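Local structure of fimbrial subunit type 1 (Actinomyces oris, 3UXF) at residues Gln378-Thr383 with Gln399-Leu404; Ser387-Arg392 with Pro462-Val467. The protein forms the shaft of type 1 fimbriae as the major pilin subunit, a secreted, cell-wall-anchored protein, and probably contributes to bacterial adhesion. All coordinates share one frame; numbering follows the deposited sequence.

Contact 1: Gln378-Thr383 with Gln399-Leu404; sequences QVYECT and QTVDPL. With CA (calcium ion), chain C.
Pro403 lies over one face of the Tyr380 ring: its CA stands 3.8 Å from the ring centroid and 23° off the ring normal, which meets the geometry of a CH-pi contact displaced toward the rim. The CB of Tyr380 leaves the backbone away from the loop, but with CG anti to the carbonyl carbon (chi1 -64°) the ring swings back alongside the proline. At the ring edge, in its plane, sits Val401 O. Water 2 joins the two residues, 2.7 Å from Tyr380 OH and donating to Val401 O over 2.7 Å. Farther round the same side of the proline ring, Pro403 CG meets the amide of Gln378, OE1 lying 3.6 Å away, while Gln378 NE2 is held by Thr411. One direct backbone bond ties the loop to the strand: Leu404 N donates to Val379 O at 2.8 Å and 173°. Beside it, water 1 accepts from Val379 N and probably donates to Leu404 O, and Leu404 CD1 packs against Val379 CG1 at 4.2 Å. Further out, calcium binds Thr400 O at 2.2 Å and Asp402 OD2 at 2.4 Å, with Asp393, Asp395 and Thr398 completing the site. Liganding from residues on both sides of Val401 implies that the ion fixes the loop's path, whereas the tyrosine face and the Val379 bond fasten the loop to strand 376-385 of the prealbumin-like domain.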
loop_
_atom_site.group_PDB
_atom_site.type_symbol
_atom_site.label_atom_id
_atom_site.label_comp_id
_atom_site.label_asym_id
_atom_site.label_seq_id
_atom_site.Cartn_x
_atom_site.Cartn_y
_atom_site.Cartn_z
ATOM N N GLN A 378 35.213 2.549 -10.160
ATOM C CA GLN A 378 34.063 1.655 -10.144
ATOM C C GLN A 378 33.451 1.784 -8.755
ATOM O O GLN A 378 34.068 2.377 -7.859
ATOM C CB GLN A 378 34.471 0.211 -10.396
ATOM C CG GLN A 378 35.122 0.113 -11.760
ATOM C CD GLN A 378 35.239 -1.305 -12.255
ATOM O OE1 GLN A 378 35.746 -2.196 -11.552
ATOM N NE2 GLN A 378 34.767 -1.536 -13.486
ATOM N N VAL A 379 32.231 1.263 -8.593
ATOM C CA VAL A 379 31.485 1.460 -7.333
ATOM C C VAL A 379 31.013 0.121 -6.792
ATOM O O VAL A 379 30.568 -0.748 -7.567
ATOM C CB VAL A 379 30.231 2.342 -7.553
ATOM C CG1 VAL A 379 29.555 2.673 -6.201
ATOM C CG2 VAL A 379 30.597 3.639 -8.334
ATOM N N TYR A 380 31.089 -0.054 -5.468
ATOM C CA TYR A 380 30.586 -1.262 -4.822
ATOM C C TYR A 380 29.665 -0.877 -3.658
ATOM O O TYR A 380 29.766 0.228 -3.121
ATOM C CB TYR A 380 31.755 -2.065 -4.217
ATOM C CG TYR A 380 32.741 -2.603 -5.238
ATOM C CD1 TYR A 380 33.673 -1.761 -5.815
ATOM C CD2 TYR A 380 32.756 -3.958 -5.581
ATOM C CE1 TYR A 380 34.591 -2.235 -6.742
ATOM C CE2 TYR A 380 33.665 -4.446 -6.537
ATOM C CZ TYR A 380 34.564 -3.578 -7.096
ATOM O OH TYR A 380 35.485 -4.056 -8.012
ATOM N N GLU A 381 28.815 -1.821 -3.252
ATOM C CA GLU A 381 28.298 -1.761 -1.889
ATOM C C GLU A 381 29.420 -2.258 -0.989
ATOM O O GLU A 381 30.192 -3.114 -1.404
ATOM C CB GLU A 381 27.040 -2.593 -1.733
ATOM C CG GLU A 381 25.830 -1.891 -2.380
ATOM C CD GLU A 381 24.529 -2.662 -2.274
ATOM O OE1 GLU A 381 24.524 -3.904 -2.298
ATOM O OE2 GLU A 381 23.486 -2.012 -2.169
ATOM N N CYS A 382 29.571 -1.690 0.205
ATOM C CA CYS A 382 30.703 -2.108 1.051
ATOM C C CYS A 382 30.395 -1.878 2.505
ATOM O O CYS A 382 29.487 -1.137 2.863
ATOM C CB CYS A 382 31.991 -1.358 0.700
ATOM S SG CYS A 382 31.813 0.437 0.983
ATOM N N THR A 383 31.209 -2.521 3.336
ATOM C CA THR A 383 31.141 -2.336 4.766
ATOM C C THR A 383 32.379 -1.546 5.151
ATOM O O THR A 383 33.515 -1.957 4.834
ATOM C CB THR A 383 31.198 -3.695 5.433
ATOM O OG1 THR A 383 30.025 -4.435 5.080
ATOM C CG2 THR A 383 31.260 -3.512 6.968
ATOM N N GLN A 399 32.586 -16.059 -8.623
ATOM C CA GLN A 399 33.604 -15.932 -7.588
ATOM C C GLN A 399 34.272 -14.555 -7.585
ATOM O O GLN A 399 34.617 -14.026 -6.529
ATOM C CB GLN A 399 34.659 -17.033 -7.776
ATOM C CG GLN A 399 34.084 -18.467 -7.751
ATOM C CD GLN A 399 33.452 -18.942 -9.087
ATOM O OE1 GLN A 399 33.119 -18.145 -9.983
ATOM N NE2 GLN A 399 33.292 -20.263 -9.212
ATOM N N THR A 400 34.472 -13.996 -8.771
ATOM C CA THR A 400 35.076 -12.678 -8.902
ATOM C C THR A 400 34.196 -11.656 -8.188
ATOM O O THR A 400 32.982 -11.697 -8.316
ATOM C CB THR A 400 35.219 -12.280 -10.373
ATOM O OG1 THR A 400 36.176 -13.142 -11.006
ATOM C CG2 THR A 400 35.716 -10.857 -10.491
ATOM N N VAL A 401 34.802 -10.770 -7.407
ATOM C CA VAL A 401 34.040 -9.716 -6.731
ATOM C C VAL A 401 33.692 -8.615 -7.742
ATOM O O VAL A 401 34.571 -7.893 -8.208
ATOM C CB VAL A 401 34.845 -9.117 -5.568
ATOM C CG1 VAL A 401 33.987 -8.195 -4.737
ATOM C CG2 VAL A 401 35.405 -10.231 -4.685
ATOM N N ASP A 402 32.413 -8.504 -8.105
ATOM C CA ASP A 402 32.025 -7.615 -9.197
ATOM C C ASP A 402 31.557 -6.271 -8.651
ATOM O O ASP A 402 30.908 -6.234 -7.603
ATOM C CB ASP A 402 30.864 -8.188 -10.006
ATOM C CG ASP A 402 31.174 -9.540 -10.598
ATOM O OD1 ASP A 402 31.940 -9.620 -11.583
ATOM O OD2 ASP A 402 30.646 -10.510 -10.059
ATOM N N PRO A 403 31.842 -5.196 -9.390
ATOM C CA PRO A 403 31.309 -3.869 -9.072
ATOM C C PRO A 403 29.853 -3.766 -9.508
ATOM O O PRO A 403 29.299 -4.636 -10.209
ATOM C CB PRO A 403 32.180 -2.937 -9.927
ATOM C CG PRO A 403 32.496 -3.753 -11.148
ATOM C CD PRO A 403 32.739 -5.147 -10.560
ATOM N N LEU A 404 29.217 -2.687 -9.073
ATOM C CA LEU A 404 27.840 -2.418 -9.452
ATOM C C LEU A 404 27.691 -1.944 -10.884
ATOM O O LEU A 404 28.528 -1.192 -11.423
ATOM C CB LEU A 404 27.266 -1.331 -8.540
ATOM C CG LEU A 404 27.191 -1.638 -7.060
ATOM C CD1 LEU A 404 26.731 -0.367 -6.382
ATOM C CD2 LEU A 404 26.202 -2.789 -6.790
HETATM CA CA CA C . 30.808 -12.262 -8.383
HETATM O O HOH W 1 30.831 0.336 -10.858
HETATM O O HOH W 2 36.727 -6.407 -7.514
#

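Contact 2: Ser387-Arg392 with Pro462-Val467; sequences SGATLR and PLPFRV. With CA (calcium ion), chain B.
Leu391 and Pro462 make the tight end of this contact, the CD2 methyl of Leu391 resting 3.8 Å from Pro462 CG and 3.9 Å from Pro462 CB. The CB of Leu391 does not itself point at the proline; placing CG anti to the carbonyl carbon (chi1 -53°) lets the branched end reach over to the pyrrolidine ring, which it crosses at a slant. Next to it the small Ala389 points toward the other segment and touches both prolines, its CB 4.2 Å from Pro462 CG and 4.1 Å from Pro464 CG. All of these approaches are apolar, and only 190 Å² is buried in total. Strands 388-391 and 463-465 are not sheet neighbours: in the prealbumin-like domain, strand 376-385 pairs with the first and strand 444-451 with the second, and those two pair with each other. The contact therefore bridges non-adjacent strands of one sheet, beside Cys446, which both Ala389 and Pro464 touch. Packing slackens toward Gly388, whose carbonyl O comes no nearer than 4.3 Å to Pro464 CG. Gly388 has a positive phi of 138°, a backbone shape at which a CB would press on the preceding carbonyl O. Just before it the chain opens to solvent. There Ser387 turns its carbonyl O to a calcium ion at 2.3 Å, three waters bind the same metal at 2.4 to 2.5 Å, and Asp461 supplies a ligand from the residue just ahead of 462-467.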
loop_
_atom_site.group_PDB
_atom_site.type_symbol
_atom_site.label_atom_id
_atom_site.label_comp_id
_atom_site.label_asym_id
_atom_site.label_seq_id
_atom_site.Cartn_x
_atom_site.Cartn_y
_atom_site.Cartn_z
ATOM N N SER A 387 40.095 -0.642 8.790
ATOM C CA SER A 387 41.240 -0.642 7.880
ATOM C C SER A 387 40.887 -0.173 6.475
ATOM O O SER A 387 41.706 -0.278 5.569
ATOM C CB SER A 387 41.873 -2.024 7.833
ATOM O OG SER A 387 40.961 -2.994 7.347
ATOM N N GLY A 388 39.685 0.357 6.293
ATOM C CA GLY A 388 39.262 0.842 4.990
ATOM C C GLY A 388 37.825 0.414 4.748
ATOM O O GLY A 388 36.905 0.998 5.309
ATOM N N ALA A 389 37.651 -0.624 3.943
ATOM C CA ALA A 389 36.341 -1.168 3.682
ATOM C C ALA A 389 36.467 -2.532 3.075
ATOM O O ALA A 389 37.471 -2.857 2.436
ATOM C CB ALA A 389 35.540 -0.236 2.742
ATOM N N THR A 390 35.441 -3.337 3.300
ATOM C CA THR A 390 35.308 -4.637 2.673
ATOM C C THR A 390 34.283 -4.541 1.528
ATOM O O THR A 390 33.097 -4.258 1.750
ATOM C CB THR A 390 34.806 -5.660 3.684
ATOM O OG1 THR A 390 35.746 -5.760 4.762
ATOM C CG2 THR A 390 34.640 -7.021 3.038
ATOM N N LEU A 391 34.730 -4.782 0.299
ATOM C CA LEU A 391 33.835 -4.716 -0.852
ATOM C C LEU A 391 32.888 -5.898 -0.870
ATOM O O LEU A 391 33.282 -7.038 -0.576
ATOM C CB LEU A 391 34.638 -4.702 -2.159
ATOM C CG LEU A 391 35.721 -3.624 -2.247
ATOM C CD1 LEU A 391 36.403 -3.747 -3.600
ATOM C CD2 LEU A 391 35.068 -2.254 -2.057
ATOM N N ARG A 392 31.628 -5.630 -1.196
ATOM C CA ARG A 392 30.623 -6.677 -1.346
ATOM C C ARG A 392 30.513 -7.042 -2.844
ATOM O O ARG A 392 30.482 -6.183 -3.715
ATOM C CB ARG A 392 29.287 -6.144 -0.762
ATOM C CG ARG A 392 28.169 -7.131 -0.393
ATOM C CD ARG A 392 27.053 -6.447 0.518
ATOM N NE ARG A 392 27.628 -5.682 1.643
ATOM C CZ ARG A 392 27.199 -4.483 2.062
ATOM N NH1 ARG A 392 26.160 -3.888 1.485
ATOM N NH2 ARG A 392 27.834 -3.856 3.061
ATOM N N PRO A 462 39.523 1.430 -0.752
ATOM C CA PRO A 462 38.251 1.947 -1.284
ATOM C C PRO A 462 37.829 3.152 -0.469
ATOM O O PRO A 462 38.292 3.334 0.677
ATOM C CB PRO A 462 37.250 0.814 -1.035
ATOM C CG PRO A 462 38.056 -0.400 -0.672
ATOM C CD PRO A 462 39.332 0.173 -0.019
ATOM N N LEU A 463 36.942 3.965 -1.047
ATOM C CA LEU A 463 36.538 5.218 -0.422
ATOM C C LEU A 463 35.039 5.207 -0.161
ATOM O O LEU A 463 34.238 5.367 -1.086
ATOM C CB LEU A 463 36.856 6.349 -1.394
ATOM C CG LEU A 463 38.312 6.360 -1.861
ATOM C CD1 LEU A 463 38.498 7.458 -2.912
ATOM C CD2 LEU A 463 39.249 6.549 -0.688
ATOM N N PRO A 464 34.633 5.025 1.099
ATOM C CA PRO A 464 33.203 4.902 1.419
ATOM C C PRO A 464 32.507 6.226 1.282
ATOM O O PRO A 464 33.096 7.277 1.568
ATOM C CB PRO A 464 33.201 4.435 2.869
ATOM C CG PRO A 464 34.527 3.736 3.015
ATOM C CD PRO A 464 35.480 4.585 2.210
ATOM N N PHE A 465 31.242 6.158 0.890
ATOM C CA PHE A 465 30.360 7.326 0.847
ATOM C C PHE A 465 28.928 6.867 0.894
ATOM O O PHE A 465 28.638 5.685 0.696
ATOM C CB PHE A 465 30.609 8.172 -0.422
ATOM C CG PHE A 465 30.134 7.509 -1.694
ATOM C CD1 PHE A 465 30.957 6.601 -2.343
ATOM C CD2 PHE A 465 28.883 7.812 -2.255
ATOM C CE1 PHE A 465 30.561 5.947 -3.510
ATOM C CE2 PHE A 465 28.487 7.164 -3.439
ATOM C CZ PHE A 465 29.313 6.245 -4.065
ATOM N N ARG A 466 28.024 7.794 1.195
ATOM C CA ARG A 466 26.599 7.500 1.235
ATOM C C ARG A 466 25.844 8.449 0.334
ATOM O O ARG A 466 26.221 9.624 0.184
ATOM C CB ARG A 466 26.064 7.624 2.657
ATOM C CG ARG A 466 26.454 6.453 3.532
ATOM C CD ARG A 466 25.962 6.686 4.963
ATOM N NE ARG A 466 26.145 5.488 5.760
ATOM C CZ ARG A 466 26.225 5.486 7.093
ATOM N NH1 ARG A 466 26.163 6.632 7.777
ATOM N NH2 ARG A 466 26.388 4.329 7.739
ATOM N N VAL A 467 24.769 7.932 -0.260
ATOM C CA VAL A 467 23.766 8.754 -0.912
ATOM C C VAL A 467 22.599 8.751 0.038
ATOM O O VAL A 467 22.063 7.706 0.370
ATOM C CB VAL A 467 23.381 8.162 -2.309
ATOM C CG1 VAL A 467 22.174 8.904 -2.893
ATOM C CG2 VAL A 467 24.573 8.268 -3.267
HETATM CA CA CA B . 43.653 0.608 4.783
HETATM O O HOH W 3 45.008 -0.051 6.655
HETATM O O HOH W 4 44.265 -1.649 3.930
HETATM O O HOH W 5 42.989 2.278 6.483
#

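The centres of contacts 1 and 2 lie about 10 Å apart in the prealbumin-like domain at the C-terminal end of the chain. Their segments alternate in sequence: 378-383, 387-392, 399-404, then 462-467. Strands 376-385 and 388-391 are consecutive and antiparallel, and the contacts meet along them through probable hydrogen bonds, Thr383 O to Thr390 N at 2.8 Å and Glu381 O to Arg392 N at 2.9 Å. Each contact brings its own calcium ion, one in the loop after strand 388-391 and the other at the turn before it. The Cys382-Cys446 disulfide joins strands 376-385 and 444-451, which is consistent with metal ions and a covalent bond together stiffening this region of the pilin.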